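Local atomic coordinates of Lin2722 protein (Listeria innocua, PDB entry 3DS8), a protein that is of unknown function but belongs to an alpha/beta hydrolase family and so probably acts as a serine hydrolase. Residues Q25-Y30 with N34-M39; Y111-A116 with M158-K163. One frame throughout, in Å; residues are numbered along the deposited sequence.

Contact 1 of 2, residues Q25-Y30 with N34-M39. With SO4 (sulfate ion), chain D.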
loop_
_atom_site.group_PDB
_atom_site.type_symbol
_atom_site.label_atom_id
_atom_site.label_comp_id
_atom_site.label_asym_id
_atom_site.label_seq_id
_atom_site.Cartn_x
_atom_site.Cartn_y
_atom_site.Cartn_z
ATOM N N GLN A 25 -1.185 -13.614 10.781
ATOM C CA GLN A 25 -1.623 -14.625 9.843
ATOM C C GLN A 25 -0.456 -15.073 8.910
ATOM O O GLN A 25 -0.249 -16.268 8.692
ATOM C CB GLN A 25 -2.841 -14.168 9.059
ATOM C CG GLN A 25 -4.140 -14.323 9.835
ATOM C CD GLN A 25 -5.371 -14.051 8.993
ATOM O OE1 GLN A 25 -6.047 -13.053 9.228
ATOM N NE2 GLN A 25 -5.616 -14.866 7.984
ATOM N N LEU A 26 0.302 -14.126 8.393
ATOM C CA LEU A 26 1.431 -14.465 7.523
ATOM C C LEU A 26 2.497 -15.266 8.268
ATOM O O LEU A 26 3.052 -16.226 7.710
ATOM C CB LEU A 26 2.065 -13.214 6.934
ATOM C CG LEU A 26 1.218 -12.437 5.945
ATOM C CD1 LEU A 26 1.926 -11.117 5.603
ATOM C CD2 LEU A 26 0.901 -13.234 4.689
HETATM N N MSE A 27 2.750 -14.920 9.551
HETATM C CA MSE A 27 3.770 -15.588 10.329
HETATM C C MSE A 27 3.312 -16.884 11.013
HETATM O O MSE A 27 4.135 -17.778 11.259
HETATM C CB MSE A 27 4.363 -14.606 11.366
HETATM C CG MSE A 27 5.065 -13.518 10.629
HETATM SE SE MSE A 27 5.877 -12.286 11.869
HETATM C CE MSE A 27 7.333 -13.432 12.548
ATOM N N ASN A 28 2.025 -16.993 11.350
ATOM C CA ASN A 28 1.597 -18.061 12.238
ATOM C C ASN A 28 0.733 -19.102 11.541
ATOM O O ASN A 28 0.718 -20.271 11.941
ATOM C CB ASN A 28 0.837 -17.509 13.471
ATOM C CG ASN A 28 1.691 -16.607 14.350
ATOM O OD1 ASN A 28 2.925 -16.571 14.240
ATOM N ND2 ASN A 28 1.024 -15.808 15.190
ATOM N N GLU A 29 -0.039 -18.678 10.559
ATOM C CA GLU A 29 -0.975 -19.557 9.873
ATOM C C GLU A 29 -0.564 -19.894 8.467
ATOM O O GLU A 29 -0.406 -21.059 8.137
ATOM C CB GLU A 29 -2.352 -18.947 9.913
ATOM C CG GLU A 29 -2.879 -19.047 11.336
ATOM C CD GLU A 29 -4.257 -18.646 11.410
ATOM O OE1 GLU A 29 -4.477 -17.455 11.758
ATOM O OE2 GLU A 29 -5.096 -19.527 11.099
ATOM N N TYR A 30 -0.355 -18.882 7.648
ATOM C CA TYR A 30 0.218 -19.123 6.325
ATOM C C TYR A 30 1.665 -19.607 6.473
ATOM O O TYR A 30 2.083 -20.507 5.743
ATOM C CB TYR A 30 0.186 -17.910 5.471
ATOM C CG TYR A 30 -1.178 -17.449 5.056
ATOM C CD1 TYR A 30 -1.892 -18.172 4.097
ATOM C CD2 TYR A 30 -1.745 -16.299 5.582
ATOM C CE1 TYR A 30 -3.130 -17.741 3.673
ATOM C CE2 TYR A 30 -3.005 -15.852 5.133
ATOM C CZ TYR A 30 -3.672 -16.584 4.177
ATOM O OH TYR A 30 -4.923 -16.178 3.746
ATOM N N ASN A 34 8.754 -15.689 8.288
ATOM C CA ASN A 34 9.196 -16.339 9.537
ATOM C C ASN A 34 9.915 -15.417 10.532
ATOM O O ASN A 34 10.315 -15.858 11.637
ATOM C CB ASN A 34 9.994 -17.602 9.252
ATOM C CG ASN A 34 11.352 -17.334 8.671
ATOM O OD1 ASN A 34 11.717 -16.187 8.413
ATOM N ND2 ASN A 34 12.105 -18.405 8.434
ATOM N N GLU A 35 10.107 -14.163 10.151
ATOM C CA GLU A 35 10.772 -13.199 11.035
ATOM C C GLU A 35 10.203 -11.800 10.798
ATOM O O GLU A 35 9.685 -11.502 9.718
ATOM C CB GLU A 35 12.285 -13.142 10.817
ATOM C CG GLU A 35 13.043 -14.429 11.021
ATOM C CD GLU A 35 14.562 -14.281 10.818
ATOM O OE1 GLU A 35 15.094 -13.180 11.002
ATOM O OE2 GLU A 35 15.229 -15.295 10.537
ATOM N N ALA A 36 10.293 -10.961 11.837
ATOM C CA ALA A 36 9.824 -9.581 11.735
ATOM C C ALA A 36 10.743 -8.635 12.495
ATOM O O ALA A 36 11.425 -9.033 13.440
ATOM C CB ALA A 36 8.420 -9.417 12.249
ATOM N N LEU A 37 10.725 -7.400 12.051
ATOM C CA LEU A 37 11.433 -6.280 12.650
ATOM C C LEU A 37 10.398 -5.138 12.797
ATOM O O LEU A 37 9.488 -5.023 11.976
ATOM C CB LEU A 37 12.562 -5.902 11.687
ATOM C CG LEU A 37 13.542 -4.812 11.956
ATOM C CD1 LEU A 37 14.728 -4.903 10.975
ATOM C CD2 LEU A 37 12.811 -3.582 11.810
ATOM N N THR A 38 10.482 -4.349 13.872
ATOM C CA THR A 38 9.673 -3.132 13.979
ATOM C C THR A 38 10.580 -1.927 13.764
ATOM O O THR A 38 11.662 -1.861 14.329
ATOM C CB THR A 38 8.918 -3.056 15.325
ATOM O OG1 THR A 38 7.931 -4.098 15.357
ATOM C CG2 THR A 38 8.230 -1.681 15.525
HETATM N N MSE A 39 10.152 -0.986 12.920
HETATM C CA MSE A 39 10.925 0.218 12.670
HETATM C C MSE A 39 10.019 1.394 12.847
HETATM O O MSE A 39 8.902 1.374 12.373
HETATM C CB MSE A 39 11.440 0.319 11.244
HETATM C CG MSE A 39 12.551 -0.564 10.883
HETATM SE SE MSE A 39 13.232 0.039 9.102
HETATM C CE MSE A 39 14.152 1.617 9.577
HETATM S S SO4 D . 10.638 -21.241 8.743
HETATM O O1 SO4 D . 11.097 -20.397 7.650
HETATM O O2 SO4 D . 9.175 -21.377 8.645
HETATM O O3 SO4 D . 11.312 -22.532 8.618
HETATM O O4 SO4 D . 10.993 -20.663 10.037
#

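Contact 2 of 2, residues Y111-A116 with M158-K163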
loop_
_atom_site.group_PDB
_atom_site.type_symbol
_atom_site.label_atom_id
_atom_site.label_comp_id
_atom_site.label_asym_id
_atom_site.label_seq_id
_atom_site.Cartn_x
_atom_site.Cartn_y
_atom_site.Cartn_z
ATOM N N TYR A 111 6.185 6.851 -2.751
ATOM C CA TYR A 111 7.515 6.172 -2.765
ATOM C C TYR A 111 7.782 5.495 -4.120
ATOM O O TYR A 111 8.861 5.577 -4.684
ATOM C CB TYR A 111 7.530 5.151 -1.628
ATOM C CG TYR A 111 8.852 4.442 -1.387
ATOM C CD1 TYR A 111 9.744 4.891 -0.420
ATOM C CD2 TYR A 111 9.177 3.290 -2.114
ATOM C CE1 TYR A 111 10.949 4.188 -0.196
ATOM C CE2 TYR A 111 10.367 2.583 -1.913
ATOM C CZ TYR A 111 11.239 3.032 -0.957
ATOM O OH TYR A 111 12.372 2.292 -0.765
ATOM N N ALA A 112 6.761 4.849 -4.665
ATOM C CA ALA A 112 6.859 4.188 -5.941
ATOM C C ALA A 112 7.157 5.161 -7.064
ATOM O O ALA A 112 7.932 4.831 -8.001
ATOM C CB ALA A 112 5.552 3.447 -6.230
ATOM N N GLU A 113 6.534 6.334 -7.007
ATOM C CA GLU A 113 6.757 7.341 -8.041
ATOM C C GLU A 113 8.027 8.146 -7.881
ATOM O O GLU A 113 8.582 8.604 -8.897
ATOM C CB GLU A 113 5.541 8.275 -8.203
ATOM C CG GLU A 113 4.346 7.552 -8.818
ATOM C CD GLU A 113 3.249 8.458 -9.259
ATOM O OE1 GLU A 113 3.224 9.623 -8.792
ATOM O OE2 GLU A 113 2.417 8.014 -10.109
ATOM N N ASP A 114 8.510 8.328 -6.651
ATOM C CA ASP A 114 9.539 9.295 -6.391
ATOM C C ASP A 114 10.911 8.663 -6.289
ATOM O O ASP A 114 11.893 9.350 -6.489
ATOM C CB ASP A 114 9.248 10.067 -5.103
ATOM C CG ASP A 114 8.086 11.029 -5.231
ATOM O OD1 ASP A 114 7.581 11.262 -6.364
ATOM O OD2 ASP A 114 7.641 11.527 -4.179
ATOM N N TYR A 115 10.993 7.380 -5.961
ATOM C CA TYR A 115 12.307 6.727 -5.724
ATOM C C TYR A 115 12.611 5.453 -6.509
ATOM O O TYR A 115 13.548 4.749 -6.171
ATOM C CB TYR A 115 12.472 6.423 -4.230
ATOM C CG TYR A 115 12.147 7.622 -3.385
ATOM C CD1 TYR A 115 12.840 8.806 -3.532
ATOM C CD2 TYR A 115 11.060 7.597 -2.506
ATOM C CE1 TYR A 115 12.497 9.925 -2.778
ATOM C CE2 TYR A 115 10.719 8.671 -1.760
ATOM C CZ TYR A 115 11.417 9.835 -1.873
ATOM O OH TYR A 115 11.056 10.921 -1.105
ATOM N N ALA A 116 11.832 5.140 -7.555
ATOM C CA ALA A 116 12.084 3.925 -8.363
ATOM C C ALA A 116 13.545 3.806 -8.876
ATOM O O ALA A 116 14.106 2.697 -8.918
ATOM C CB ALA A 116 11.078 3.857 -9.532
HETATM N N MSE A 158 -4.137 13.555 -6.917
HETATM C CA MSE A 158 -4.327 12.781 -8.138
HETATM C C MSE A 158 -3.565 13.374 -9.283
HETATM O O MSE A 158 -3.037 12.655 -10.109
HETATM C CB MSE A 158 -5.790 12.694 -8.577
HETATM C CG MSE A 158 -6.576 11.683 -7.966
HETATM SE SE MSE A 158 -5.867 9.878 -8.301
HETATM C CE MSE A 158 -6.170 9.498 -10.211
ATOM N N ASP A 159 -3.534 14.707 -9.398
ATOM C CA ASP A 159 -2.795 15.331 -10.485
ATOM C C ASP A 159 -1.311 14.911 -10.429
ATOM O O ASP A 159 -0.685 14.666 -11.459
ATOM C CB ASP A 159 -2.895 16.884 -10.414
ATOM C CG ASP A 159 -4.297 17.433 -10.733
ATOM O OD1 ASP A 159 -5.134 16.751 -11.366
ATOM O OD2 ASP A 159 -4.529 18.609 -10.360
ATOM N N TYR A 160 -0.751 14.862 -9.222
ATOM C CA TYR A 160 0.639 14.483 -9.029
ATOM C C TYR A 160 0.848 13.032 -9.480
ATOM O O TYR A 160 1.775 12.740 -10.215
ATOM C CB TYR A 160 1.041 14.618 -7.538
ATOM C CG TYR A 160 2.514 14.318 -7.283
ATOM C CD1 TYR A 160 3.436 15.350 -7.179
ATOM C CD2 TYR A 160 2.962 13.013 -7.115
ATOM C CE1 TYR A 160 4.778 15.080 -6.957
ATOM C CE2 TYR A 160 4.283 12.740 -6.901
ATOM C CZ TYR A 160 5.182 13.773 -6.817
ATOM O OH TYR A 160 6.523 13.533 -6.588
ATOM N N PHE A 161 -0.011 12.147 -9.002
ATOM C CA PHE A 161 0.092 10.702 -9.327
ATOM C C PHE A 161 0.017 10.465 -10.841
ATOM O O PHE A 161 0.783 9.672 -11.405
ATOM C CB PHE A 161 -0.994 9.882 -8.626
ATOM C CG PHE A 161 -0.850 9.777 -7.119
ATOM C CD1 PHE A 161 0.392 9.798 -6.488
ATOM C CD2 PHE A 161 -1.985 9.658 -6.348
ATOM C CE1 PHE A 161 0.503 9.674 -5.107
ATOM C CE2 PHE A 161 -1.908 9.493 -4.932
ATOM C CZ PHE A 161 -0.671 9.518 -4.312
ATOM N N ILE A 162 -0.891 11.168 -11.496
ATOM C CA ILE A 162 -1.001 11.104 -12.959
ATOM C C ILE A 162 0.224 11.639 -13.670
ATOM O O ILE A 162 0.744 10.987 -14.590
ATOM C CB ILE A 162 -2.271 11.832 -13.451
ATOM C CG1 ILE A 162 -3.505 11.040 -13.007
ATOM C CG2 ILE A 162 -2.226 11.996 -15.004
ATOM C CD1 ILE A 162 -4.839 11.769 -13.097
ATOM N N LYS A 163 0.694 12.804 -13.248
ATOM C CA LYS A 163 1.871 13.439 -13.842
ATOM C C LYS A 163 3.103 12.547 -13.743
ATOM O O LYS A 163 3.883 12.442 -14.689
ATOM C CB LYS A 163 2.132 14.803 -13.177
ATOM C CG LYS A 163 3.408 15.515 -13.611
ATOM C CD LYS A 163 3.474 16.925 -13.053
ATOM C CE LYS A 163 4.732 17.678 -13.455
ATOM N NZ LYS A 163 5.805 17.530 -12.454
#

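Contact 1 of 2, residues Q25-Y30 with N34-M39
Met27 on helix 20-30 and Asn34, in the loop leading into strand 36-42, bring the two backbones closest, with Met27 CA and Asn34 CA 5.5 Å apart. The helix widens here into a pi-type turn: Gln25 O accepts from Glu29 N at 3.1 Å and also from Tyr30 N at 2.8 Å. Met27, a selenomethionine in this crystal, carries the helix side of the contact. Its CB does not aim at the strand; the end of the chain does the reaching. CG lies anti to the carbonyl carbon (chi1 -65°), and a bend at chi3 (71°) turns the terminal methyl onto the backbone of Asn34 and Glu35. Met27 CE rests 3.7 Å from Glu35 C, and Met27 SE lies 3.9 Å from Ala36 CB, a methyl that points at the helix. Met27 also touches Ile61 of the neighbouring strand 61-66. The CB atoms of Asn34 and Glu35 point away from the helix, and their polar ends bond outside the two segments: Asn34 to Lys58 N and Asp56 O, Glu35 OE2 to Thr54 OG1. Asn34 ND2 also donates to O4 of a sulfate, probably from the crystallisation liquor, at 3.0 Å. Helix and strand belong to the beta-alpha-beta crossover that leads from strand 6-9 to strand 36-42, with strand 61-66 lying between them in the sheet. No hydrogen bond joins the two segments, so the selenoether end of Met27 meets the other segment through van der Waals contact, while Lys58, Asp56 and Thr54 hold Asn34 and Glu35 through hydrogen bonds.

Contact 2 of 2, residues Y111-A116 with M158-K163
Glu113 and Asp114, in the C-terminal turn of helix 103-114, face Tyr160 and Phe161 of helix 156-163. In the alpha/beta hydrolase fold, helix 103-114 is the one that follows the probable nucleophile elbow, and this contact joins its far end to a helix in the connection from strand 123-130 to strand 173-180. The hydrogen bond across the pair runs from Tyr160 OH to Asp114 OD1, a short 2.5 Å. Tyr160 CG stands anti to the backbone N (chi1 -176°), which sends the ring out from its helix to reach the acid. The hydroxyl approaches OD1 on the syn side, 27° out of the carboxylate plane, and that carboxylate stands nearly perpendicular to the phenol ring, at 81°. The CB of Glu113 points toward the other helix, and the chain runs on extended beyond CG. Glu113 OE2 lies 2.7 Å from Phe161 O, a spacing that suggests the acid group holds a proton. Glu113 OE1 lies at the edge of the Phe161 ring, in its plane, 3.7 Å from Phe161 CD1, where the slightly positive ring hydrogens would suit an acid oxygen. Aromatic packing completes the interface: Tyr110, one turn back on helix 103-114, meets both the Tyr160 and Phe161 rings, and Phe202 lies against Phe161. Within 111-116, Asp114 CB sits over the centre of the Tyr115 ring, 3.8 Å above its plane.

The two contacts lie on opposite sides of the chain's centre, their own centres 29 Å apart, and share no helix or strand. Contact 1 is a surface contact between a helix and a strand only a short loop apart in sequence; contact 2 is partly buried and joins two helices separated by 41 residues, with strand 123-130 among them. In 25-30 with 34-39 the touch is apolar, and the polar groups bond outward to neighbouring loops and a sulfate. In 111-116 with 158-163 one acid accepts from a phenol and another, probably protonated, lies against a backbone carbonyl. Contact 1 packs a helix on the edge region of the sheet; contact 2 ties the helix after the probable nucleophile elbow to one in a later connection.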